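Local coordinates for protein ribonucleoside-diphosphate reductase, alpha chain (Actinobacillus ureae ATCC 25976, PDB 6DQX) that probably reduces ribonucleoside diphosphates to deoxyribonucleotides as the catalytic alpha subunit of a class Id ribonucleotide reductase, at residues D260-K265 / P398-G403; L312-D317 / L385-E390; R342-G347 / G405-T410. All blocks are in the same frame, centred on the assembly; numbering follows the deposited sequence.

Interaction 1. Residues D260-K265 / P398-G403; sequences DVYKDK and PEILKG
Val261 and Ile400 meet at the dense end of this contact, where the short helix 260-264 lies against the turn after helix 367-395. The two side chains cross at about a right angle, with Val261 CG2 packed 3.7 Å from Ile400 CG2. The same methyl also comes to 3.4 Å from the carbonyl O of Ile400. With chi1 at 63°, Val261 points CG2 away from its own backbone N and turns CG1 to Leu401 CD2, 4.1 Å off, so its two branches engage neighbouring residues of the turn. Tyr262 adds ring atom CE1, 4.2 Å from Ile400 CG2, while its hydroxyl goes on to Thr409 OG1. Further cover for Ile400 comes from Arg342 and His343 of helix 334-343.

On the solvent side Lys265 stretches out beyond CG, laying its chain past the turn until NZ gives a 2.8 Å hydrogen bond to Ile400 O. The ammonium sits above the carbonyl plane, 36° out of it. NZ also donates to a water at 2.7 Å, which in turn donates to Lys402 O, bridging the helix end to the next part of the loop. One carbonyl therefore receives a methyl from the packed side and an ammonium from the wet side. The lysine charge is thus spent on a backbone carbonyl and a water at the solvent side, while methyl groups close the inner side.

Interaction 2. Residues L312-D317 / L385-E390; sequences LTYFLD and LKASQE. With EDO (1,2-ethanediol), chain F.
Tyr314 reaches from helix 308-327 across to helix 367-395, running along one side of the contact. Its CB leaves the helix at an angle to the partner, and chi1 of -84° puts CG beside the backbone N, from where the ring swings over to the other helix. Along the near side of the ring, CD1 lies 4.2 Å from Ala387 CB. The next atom, CE1, is 4.0 Å from that methyl and 3.8 Å from the carbonyl O of Ala387, which approaches the ring obliquely. At CZ the surroundings turn polar, with Glu390 OE1 near the plane at the ring's edge. At the tip, OH lies 3.0 Å from OE1 and also close to Glu390 CB. The ring and carboxylate planes stand 75° apart, and the two side chains cross at about a right angle.

Deeper in the interface Thr313 faces Ala387 directly. Both Thr313 CB and Thr313 CG2 lie 3.8 Å from Ala387 CB, while its hydroxyl is turned back to Pro309 O in its own helix. The small alanine lets Thr313 CA come to 6.4 Å from Ala387 CA; the axes of the short helix segments are 9.3 Å apart and cross at -51°.

One turn beyond Thr313, Asp317 takes a 2.6 Å hydrogen bond through OD2 from O2 of an ethanediol, probably a crystallisation additive. Its carboxylate also meets two arginines of interaction 3, so this buried acid is probably kept ionised. The chemistry thus grades from methyl packing at Thr313 and Ala387 to a polar meeting of Tyr314 and Glu390 at the partly exposed edge, while the buried carboxylate of Asp317 is met by arginines from the neighbouring loops.

Interaction 3. Residues R342-G347 / G405-T410; sequences RHRALG and GRRNTT. With EDO (1,2-ethanediol), chain F.
At the C-terminal end of helix 334-343, the chain turns through Arg344 with positive phi toward strand 347-351, and the loop 405-410 binds the backbone at that turn. Asn408, Thr409 and Thr410 all take part. Thr409 N donates to His343 O at 3.1 Å, nearly along the C=O axis. Asn408 ND2 gives a 2.8 Å bond to Arg344 O, lying in the carbonyl plane and fairly straight at 164°, while its OD1 bonds Ser388 OG. Leu346 N returns a 2.9 Å bond to Thr410 O, and Thr410 OG1 reaches Leu346 O at 3.1 Å.

Side chains fill in round these bonds. Leu346 CD1 packs 3.5 Å from Asn408 CG, while Ala345 CB touches the hydroxyls of Thr409 and Thr410. Arg407, bent at chi2 (79°), brings its guanidinium flat against that of Arg344, centres 3.7 Å apart and planes 21° from parallel. Arg407 NH2 lies over the middle of the Arg344 group and gives a 3.0 Å bond to ethanediol O2 at its own edge. Asp317, salt-bridged to both NE atoms, probably offsets the like charges; Arg344 NH2 also bonds Ser321 OG, and Arg407 NH1 bonds Gly396 O. This is a helix C-terminus ending in a positive-phi residue and leading into strand 347-351 of the ribonucleotide reductase barrel, its carbonyls taken up by a crossing loop.

In the fold
All three contacts are largely buried, but only interaction 1 has exposed residues in contact, Lys265 and Glu399; interactions 2 and 3 have none. The centre of interaction 3 is about 9 Å from the centres of the other two, which are about 17 Å apart. The loop between helices 367-395 and 418-423 supplies one side of both interactions 1 and 3, while helix 367-395 itself serves interaction 2. Chemistry follows place: methyl packing with a lysine clasp in 1, helix packing with a tyrosine-carboxylate meeting at its edge in 2, backbone bonds and stacked arginines in 3. A Glu399-Arg342 salt bridge ties 1 to 3; the Asp317 carboxylate and a shared ethanediol join 2 to 3.

Interaction 1. Residues D260-K265 / P398-G403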
loop_
_atom_site.group_PDB
_atom_site.type_symbol
_atom_site.label_atom_id
_atom_site.label_comp_id
_atom_site.label_asym_id
_atom_site.label_seq_id
_atom_site.Cartn_x
_atom_site.Cartn_y
_atom_site.Cartn_z
ATOM N N ASP A 260 -16.778 -27.429 -17.233
ATOM C CA ASP A 260 -18.212 -27.367 -16.932
ATOM C C ASP A 260 -18.527 -26.893 -15.510
ATOM O O ASP A 260 -19.487 -26.119 -15.311
ATOM C CB ASP A 260 -18.887 -28.716 -17.168
ATOM C CG ASP A 260 -19.003 -29.087 -18.649
ATOM O OD1 ASP A 260 -18.648 -28.300 -19.549
ATOM O OD2 ASP A 260 -19.417 -30.233 -18.898
ATOM N N VAL A 261 -17.746 -27.344 -14.531
ATOM C CA VAL A 261 -18.009 -26.972 -13.126
ATOM C C VAL A 261 -18.047 -25.461 -12.931
ATOM O O VAL A 261 -18.890 -24.963 -12.175
ATOM C CB VAL A 261 -17.023 -27.618 -12.129
ATOM C CG1 VAL A 261 -15.594 -27.157 -12.383
ATOM C CG2 VAL A 261 -17.436 -27.328 -10.687
ATOM N N TYR A 262 -17.172 -24.715 -13.621
ATOM C CA TYR A 262 -17.168 -23.271 -13.454
ATOM C C TYR A 262 -18.319 -22.610 -14.196
ATOM O O TYR A 262 -18.873 -21.632 -13.723
ATOM C CB TYR A 262 -15.834 -22.672 -13.885
ATOM C CG TYR A 262 -14.646 -23.006 -12.973
ATOM C CD1 TYR A 262 -14.819 -23.407 -11.641
ATOM C CD2 TYR A 262 -13.348 -22.852 -13.440
ATOM C CE1 TYR A 262 -13.730 -23.669 -10.814
ATOM C CE2 TYR A 262 -12.243 -23.115 -12.622
ATOM C CZ TYR A 262 -12.444 -23.510 -11.304
ATOM O OH TYR A 262 -11.382 -23.719 -10.463
ATOM N N LYS A 263 -18.703 -23.171 -15.336
ATOM C CA LYS A 263 -19.880 -22.720 -16.052
ATOM C C LYS A 263 -21.145 -22.963 -15.244
ATOM O O LYS A 263 -22.033 -22.098 -15.176
ATOM C CB LYS A 263 -19.981 -23.426 -17.412
ATOM C CG LYS A 263 -18.902 -22.995 -18.384
ATOM C CD LYS A 263 -19.031 -23.737 -19.698
ATOM C CE LYS A 263 -17.983 -23.226 -20.659
ATOM N NZ LYS A 263 -18.079 -23.977 -21.925
ATOM N N ASP A 264 -21.221 -24.139 -14.632
ATOM C CA ASP A 264 -22.390 -24.572 -13.851
ATOM C C ASP A 264 -22.653 -23.660 -12.647
ATOM O O ASP A 264 -23.801 -23.539 -12.183
ATOM C CB ASP A 264 -22.175 -25.984 -13.296
ATOM C CG ASP A 264 -22.206 -27.088 -14.378
ATOM O OD1 ASP A 264 -22.668 -26.870 -15.515
ATOM O OD2 ASP A 264 -21.736 -28.199 -14.059
ATOM N N LYS A 265 -21.577 -23.088 -12.114
ATOM C CA LYS A 265 -21.606 -22.316 -10.875
ATOM C C LYS A 265 -21.297 -20.821 -11.077
ATOM O O LYS A 265 -21.076 -20.091 -10.094
ATOM C CB LYS A 265 -20.647 -22.996 -9.885
ATOM C CG LYS A 265 -21.180 -24.361 -9.423
ATOM C CD LYS A 265 -20.208 -25.174 -8.598
ATOM C CE LYS A 265 -20.867 -26.476 -8.124
ATOM N NZ LYS A 265 -20.113 -27.157 -7.038
ATOM N N PRO A 398 -12.879 -32.068 -3.474
ATOM C CA PRO A 398 -13.033 -30.843 -2.708
ATOM C C PRO A 398 -14.435 -30.238 -2.960
ATOM O O PRO A 398 -15.147 -30.659 -3.875
ATOM C CB PRO A 398 -11.914 -29.945 -3.269
ATOM C CG PRO A 398 -11.776 -30.396 -4.678
ATOM C CD PRO A 398 -12.047 -31.882 -4.677
ATOM N N GLU A 399 -14.792 -29.238 -2.178
ATOM C CA GLU A 399 -16.172 -28.699 -2.153
ATOM C C GLU A 399 -16.739 -28.307 -3.518
ATOM O O GLU A 399 -17.874 -28.620 -3.810
ATOM C CB GLU A 399 -16.240 -27.511 -1.177
ATOM C CG GLU A 399 -17.616 -26.868 -0.992
ATOM C CD GLU A 399 -17.560 -25.580 -0.178
ATOM O OE1 GLU A 399 -16.722 -25.482 0.742
ATOM O OE2 GLU A 399 -18.357 -24.653 -0.468
ATOM N N ILE A 400 -15.952 -27.610 -4.354
ATOM C CA ILE A 400 -16.423 -27.175 -5.661
ATOM C C ILE A 400 -16.728 -28.351 -6.590
ATOM O O ILE A 400 -17.580 -28.259 -7.453
ATOM C CB ILE A 400 -15.366 -26.193 -6.301
ATOM C CG1 ILE A 400 -15.520 -24.805 -5.674
ATOM C CG2 ILE A 400 -15.420 -26.131 -7.806
ATOM C CD1 ILE A 400 -16.913 -24.183 -5.755
ATOM N N LEU A 401 -16.038 -29.465 -6.400
ATOM C CA LEU A 401 -16.196 -30.636 -7.234
ATOM C C LEU A 401 -17.042 -31.782 -6.638
ATOM O O LEU A 401 -16.994 -32.895 -7.157
ATOM C CB LEU A 401 -14.807 -31.173 -7.594
ATOM C CG LEU A 401 -14.010 -30.275 -8.550
ATOM C CD1 LEU A 401 -12.536 -30.667 -8.535
ATOM C CD2 LEU A 401 -14.600 -30.341 -9.935
ATOM N N LYS A 402 -17.791 -31.533 -5.563
ATOM C CA LYS A 402 -18.658 -32.590 -5.010
ATOM C C LYS A 402 -19.574 -33.093 -6.124
ATOM O O LYS A 402 -20.302 -32.305 -6.745
ATOM C CB LYS A 402 -19.470 -32.071 -3.825
ATOM C CG LYS A 402 -20.276 -33.144 -3.112
ATOM C CD LYS A 402 -20.841 -32.599 -1.807
ATOM C CE LYS A 402 -22.023 -33.416 -1.320
ATOM N NZ LYS A 402 -22.727 -32.655 -0.265
ATOM N N GLY A 403 -19.494 -34.397 -6.402
ATOM C CA GLY A 403 -20.299 -35.050 -7.441
ATOM C C GLY A 403 -19.736 -35.000 -8.845
ATOM O O GLY A 403 -20.331 -35.564 -9.763
HETATM O O HOH W 1 -21.065 -29.629 -6.482
#

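Interaction 2. Residues L312-D317 / L385-E390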
loop_
_atom_site.group_PDB
_atom_site.type_symbol
_atom_site.label_atom_id
_atom_site.label_comp_id
_atom_site.label_asym_id
_atom_site.label_seq_id
_atom_site.Cartn_x
_atom_site.Cartn_y
_atom_site.Cartn_z
ATOM N N LEU A 312 3.342 -37.196 -11.714
ATOM C CA LEU A 312 3.521 -35.752 -11.573
ATOM C C LEU A 312 2.210 -35.063 -11.099
ATOM O O LEU A 312 2.248 -34.147 -10.272
ATOM C CB LEU A 312 4.081 -35.139 -12.865
ATOM C CG LEU A 312 4.643 -33.722 -12.704
ATOM C CD1 LEU A 312 5.848 -33.685 -11.754
ATOM C CD2 LEU A 312 5.035 -33.149 -14.061
ATOM N N THR A 313 1.060 -35.535 -11.582
ATOM C CA THR A 313 -0.242 -35.035 -11.131
ATOM C C THR A 313 -0.471 -35.257 -9.615
ATOM O O THR A 313 -0.864 -34.322 -8.876
ATOM C CB THR A 313 -1.373 -35.660 -11.966
ATOM O OG1 THR A 313 -1.125 -35.385 -13.357
ATOM C CG2 THR A 313 -2.734 -35.127 -11.537
ATOM N N TYR A 314 -0.189 -36.487 -9.171
ATOM C CA TYR A 314 -0.211 -36.846 -7.745
ATOM C C TYR A 314 0.697 -35.918 -6.956
ATOM O O TYR A 314 0.320 -35.435 -5.889
ATOM C CB TYR A 314 0.248 -38.278 -7.531
ATOM C CG TYR A 314 -0.810 -39.345 -7.697
ATOM C CD1 TYR A 314 -1.652 -39.378 -8.805
ATOM C CD2 TYR A 314 -0.955 -40.344 -6.736
ATOM C CE1 TYR A 314 -2.601 -40.385 -8.957
ATOM C CE2 TYR A 314 -1.901 -41.348 -6.870
ATOM C CZ TYR A 314 -2.714 -41.371 -7.979
ATOM O OH TYR A 314 -3.627 -42.386 -8.110
ATOM N N PHE A 315 1.868 -35.622 -7.523
ATOM C CA PHE A 315 2.835 -34.754 -6.844
ATOM C C PHE A 315 2.284 -33.351 -6.678
ATOM O O PHE A 315 2.385 -32.763 -5.593
ATOM C CB PHE A 315 4.171 -34.712 -7.594
ATOM C CG PHE A 315 5.163 -33.772 -7.000
ATOM C CD1 PHE A 315 5.744 -34.079 -5.792
ATOM C CD2 PHE A 315 5.525 -32.582 -7.655
ATOM C CE1 PHE A 315 6.670 -33.224 -5.220
ATOM C CE2 PHE A 315 6.452 -31.732 -7.097
ATOM C CZ PHE A 315 7.042 -32.065 -5.887
ATOM N N LEU A 316 1.710 -32.807 -7.747
ATOM C CA LEU A 316 1.130 -31.467 -7.694
ATOM C C LEU A 316 -0.044 -31.380 -6.719
ATOM O O LEU A 316 -0.215 -30.372 -6.025
ATOM C CB LEU A 316 0.739 -31.006 -9.089
ATOM C CG LEU A 316 1.947 -30.710 -9.997
ATOM C CD1 LEU A 316 1.469 -30.213 -11.333
ATOM C CD2 LEU A 316 2.906 -29.687 -9.377
ATOM N N ASP A 317 -0.812 -32.458 -6.594
ATOM C CA ASP A 317 -1.870 -32.454 -5.592
ATOM C C ASP A 317 -1.322 -32.384 -4.168
ATOM O O ASP A 317 -1.874 -31.670 -3.353
ATOM C CB ASP A 317 -2.800 -33.638 -5.748
ATOM C CG ASP A 317 -4.090 -33.455 -4.993
ATOM O OD1 ASP A 317 -4.776 -32.437 -5.231
ATOM O OD2 ASP A 317 -4.441 -34.325 -4.162
ATOM N N LEU A 385 -6.241 -36.241 -16.343
ATOM C CA LEU A 385 -7.597 -36.402 -15.869
ATOM C C LEU A 385 -7.800 -37.743 -15.141
ATOM O O LEU A 385 -8.420 -37.797 -14.084
ATOM C CB LEU A 385 -8.609 -36.295 -17.022
ATOM C CG LEU A 385 -10.071 -36.525 -16.675
ATOM C CD1 LEU A 385 -10.506 -35.603 -15.526
ATOM C CD2 LEU A 385 -10.961 -36.331 -17.907
ATOM N N LYS A 386 -7.275 -38.810 -15.709
ATOM C CA LYS A 386 -7.349 -40.122 -15.062
ATOM C C LYS A 386 -6.761 -40.061 -13.666
ATOM O O LYS A 386 -7.344 -40.569 -12.714
ATOM C CB LYS A 386 -6.609 -41.156 -15.903
ATOM C CG LYS A 386 -6.574 -42.557 -15.303
ATOM C CD LYS A 386 -5.805 -43.511 -16.194
ATOM C CE LYS A 386 -4.324 -43.197 -16.176
ATOM N NZ LYS A 386 -3.466 -44.352 -16.546
ATOM N N ALA A 387 -5.600 -39.421 -13.552
ATOM C CA ALA A 387 -4.926 -39.291 -12.284
ATOM C C ALA A 387 -5.770 -38.491 -11.264
ATOM O O ALA A 387 -5.901 -38.888 -10.097
ATOM C CB ALA A 387 -3.535 -38.691 -12.480
ATOM N N SER A 388 -6.417 -37.426 -11.727
ATOM C CA SER A 388 -7.256 -36.592 -10.851
ATOM C C SER A 388 -8.493 -37.370 -10.381
ATOM O O SER A 388 -8.907 -37.249 -9.235
ATOM C CB SER A 388 -7.713 -35.330 -11.558
ATOM O OG SER A 388 -8.230 -34.405 -10.627
ATOM N N GLN A 389 -9.045 -38.192 -11.270
ATOM C CA GLN A 389 -10.141 -39.115 -10.890
ATOM C C GLN A 389 -9.725 -40.122 -9.818
ATOM O O GLN A 389 -10.457 -40.324 -8.860
ATOM C CB GLN A 389 -10.696 -39.835 -12.135
ATOM C CG GLN A 389 -11.433 -38.907 -13.104
ATOM C CD GLN A 389 -11.652 -39.511 -14.481
ATOM O OE1 GLN A 389 -11.033 -40.494 -14.847
ATOM N NE2 GLN A 389 -12.519 -38.904 -15.249
ATOM N N GLU A 390 -8.547 -40.737 -9.959
ATOM C CA GLU A 390 -7.998 -41.666 -8.958
ATOM C C GLU A 390 -7.737 -40.966 -7.619
ATOM O O GLU A 390 -8.020 -41.518 -6.537
ATOM C CB GLU A 390 -6.670 -42.283 -9.417
ATOM C CG GLU A 390 -6.767 -43.141 -10.671
ATOM C CD GLU A 390 -5.434 -43.413 -11.360
ATOM O OE1 GLU A 390 -4.341 -42.923 -10.938
ATOM O OE2 GLU A 390 -5.486 -44.145 -12.364
HETATM C C1 EDO F . -2.572 -35.807 0.032
HETATM O O1 EDO F . -1.890 -34.598 0.397
HETATM C C2 EDO F . -3.080 -35.760 -1.399
HETATM O O2 EDO F . -3.737 -34.528 -1.671
#

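Interaction 3. Residues R342-G347 / G405-T410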
loop_
_atom_site.group_PDB
_atom_site.type_symbol
_atom_site.label_atom_id
_atom_site.label_comp_id
_atom_site.label_asym_id
_atom_site.label_seq_id
_atom_site.Cartn_x
_atom_site.Cartn_y
_atom_site.Cartn_z
ATOM N N ARG A 342 -11.089 -25.338 -1.765
ATOM C CA ARG A 342 -12.295 -25.694 -2.476
ATOM C C ARG A 342 -12.098 -26.185 -3.908
ATOM O O ARG A 342 -12.926 -26.948 -4.406
ATOM C CB ARG A 342 -13.264 -24.532 -2.440
ATOM C CG ARG A 342 -13.593 -24.123 -1.020
ATOM C CD ARG A 342 -14.386 -22.848 -0.992
ATOM N NE ARG A 342 -15.781 -23.012 -1.354
ATOM C CZ ARG A 342 -16.427 -22.410 -2.356
ATOM N NH1 ARG A 342 -15.851 -21.570 -3.204
ATOM N NH2 ARG A 342 -17.716 -22.648 -2.491
ATOM N N HIS A 343 -11.025 -25.723 -4.569
ATOM C CA HIS A 343 -10.776 -25.976 -5.997
ATOM C C HIS A 343 -9.681 -27.000 -6.259
ATOM O O HIS A 343 -9.796 -27.797 -7.185
ATOM C CB HIS A 343 -10.342 -24.672 -6.704
ATOM C CG HIS A 343 -11.438 -23.665 -6.847
ATOM N ND1 HIS A 343 -11.896 -22.870 -5.812
ATOM C CD2 HIS A 343 -12.145 -23.309 -7.931
ATOM C CE1 HIS A 343 -12.862 -22.083 -6.269
ATOM N NE2 HIS A 343 -13.033 -22.337 -7.554
ATOM N N ARG A 344 -8.593 -26.924 -5.498
ATOM C CA ARG A 344 -7.395 -27.715 -5.733
ATOM C C ARG A 344 -6.907 -27.630 -7.193
ATOM O O ARG A 344 -6.532 -28.636 -7.801
ATOM C CB ARG A 344 -7.637 -29.172 -5.308
ATOM C CG ARG A 344 -8.093 -29.340 -3.868
ATOM C CD ARG A 344 -8.051 -30.807 -3.429
ATOM N NE ARG A 344 -6.657 -31.213 -3.286
ATOM C CZ ARG A 344 -5.902 -31.042 -2.197
ATOM N NH1 ARG A 344 -6.401 -30.554 -1.069
ATOM N NH2 ARG A 344 -4.627 -31.398 -2.219
ATOM N N ALA A 345 -6.937 -26.430 -7.776
ATOM C CA ALA A 345 -6.513 -26.275 -9.173
ATOM C C ALA A 345 -5.029 -26.579 -9.358
ATOM O O ALA A 345 -4.204 -26.152 -8.546
ATOM C CB ALA A 345 -6.823 -24.874 -9.674
ATOM N N LEU A 346 -4.700 -27.370 -10.392
ATOM C CA LEU A 346 -3.324 -27.653 -10.777
ATOM C C LEU A 346 -3.010 -27.141 -12.202
ATOM O O LEU A 346 -3.908 -26.959 -13.056
ATOM C CB LEU A 346 -3.028 -29.159 -10.734
ATOM C CG LEU A 346 -3.503 -29.926 -9.472
ATOM C CD1 LEU A 346 -3.197 -31.407 -9.628
ATOM C CD2 LEU A 346 -2.857 -29.335 -8.223
ATOM N N GLY A 347 -1.718 -26.987 -12.446
ATOM C CA GLY A 347 -1.207 -26.462 -13.706
ATOM C C GLY A 347 -0.004 -27.252 -14.198
ATOM O O GLY A 347 1.109 -26.744 -14.208
ATOM N N GLY A 405 -16.449 -35.980 -9.695
ATOM C CA GLY A 405 -15.647 -37.175 -9.940
ATOM C C GLY A 405 -14.154 -36.992 -10.132
ATOM O O GLY A 405 -13.478 -37.919 -10.594
ATOM N N ARG A 406 -13.620 -35.813 -9.782
ATOM C CA ARG A 406 -12.179 -35.620 -9.741
ATOM C C ARG A 406 -11.796 -34.720 -8.579
ATOM O O ARG A 406 -12.662 -34.118 -7.939
ATOM C CB ARG A 406 -11.656 -35.070 -11.064
ATOM C CG ARG A 406 -12.159 -33.684 -11.431
ATOM C CD ARG A 406 -11.468 -33.201 -12.704
ATOM N NE ARG A 406 -11.864 -31.820 -12.974
ATOM C CZ ARG A 406 -13.051 -31.409 -13.429
ATOM N NH1 ARG A 406 -14.027 -32.267 -13.741
ATOM N NH2 ARG A 406 -13.276 -30.103 -13.604
ATOM N N ARG A 407 -10.491 -34.681 -8.336
ATOM C CA ARG A 407 -9.877 -33.995 -7.198
ATOM C C ARG A 407 -9.574 -32.500 -7.470
ATOM O O ARG A 407 -9.501 -31.699 -6.519
ATOM C CB ARG A 407 -8.568 -34.733 -6.893
ATOM C CG ARG A 407 -7.718 -34.239 -5.734
ATOM C CD ARG A 407 -8.252 -34.703 -4.417
ATOM N NE ARG A 407 -7.274 -34.491 -3.349
ATOM C CZ ARG A 407 -7.585 -34.330 -2.073
ATOM N NH1 ARG A 407 -8.852 -34.364 -1.676
ATOM N NH2 ARG A 407 -6.625 -34.123 -1.183
ATOM N N ASN A 408 -9.333 -32.165 -8.740
ATOM C CA ASN A 408 -8.757 -30.882 -9.175
ATOM C C ASN A 408 -9.601 -30.246 -10.255
ATOM O O ASN A 408 -9.961 -30.898 -11.227
ATOM C CB ASN A 408 -7.385 -31.148 -9.736
ATOM C CG ASN A 408 -6.558 -32.002 -8.808
ATOM O OD1 ASN A 408 -6.398 -33.213 -9.037
ATOM N ND2 ASN A 408 -6.088 -31.405 -7.706
ATOM N N THR A 409 -9.932 -28.960 -10.097
ATOM C CA THR A 409 -10.847 -28.314 -11.040
ATOM C C THR A 409 -10.226 -28.204 -12.423
ATOM O O THR A 409 -10.917 -28.396 -13.449
ATOM C CB THR A 409 -11.308 -26.918 -10.580
ATOM O OG1 THR A 409 -10.163 -26.113 -10.303
ATOM C CG2 THR A 409 -12.210 -27.018 -9.370
ATOM N N THR A 410 -8.919 -27.928 -12.428
ATOM C CA THR A 410 -8.105 -27.881 -13.620
ATOM C C THR A 410 -6.836 -28.695 -13.395
ATOM O O THR A 410 -6.367 -28.836 -12.264
ATOM C CB THR A 410 -7.699 -26.419 -13.979
ATOM O OG1 THR A 410 -6.846 -25.889 -12.948
ATOM C CG2 THR A 410 -8.959 -25.574 -14.162
HETATM C C1 EDO F . -2.572 -35.807 0.032
HETATM O O1 EDO F . -1.890 -34.598 0.397
HETATM C C2 EDO F . -3.080 -35.760 -1.399
HETATM O O2 EDO F . -3.737 -34.528 -1.671
#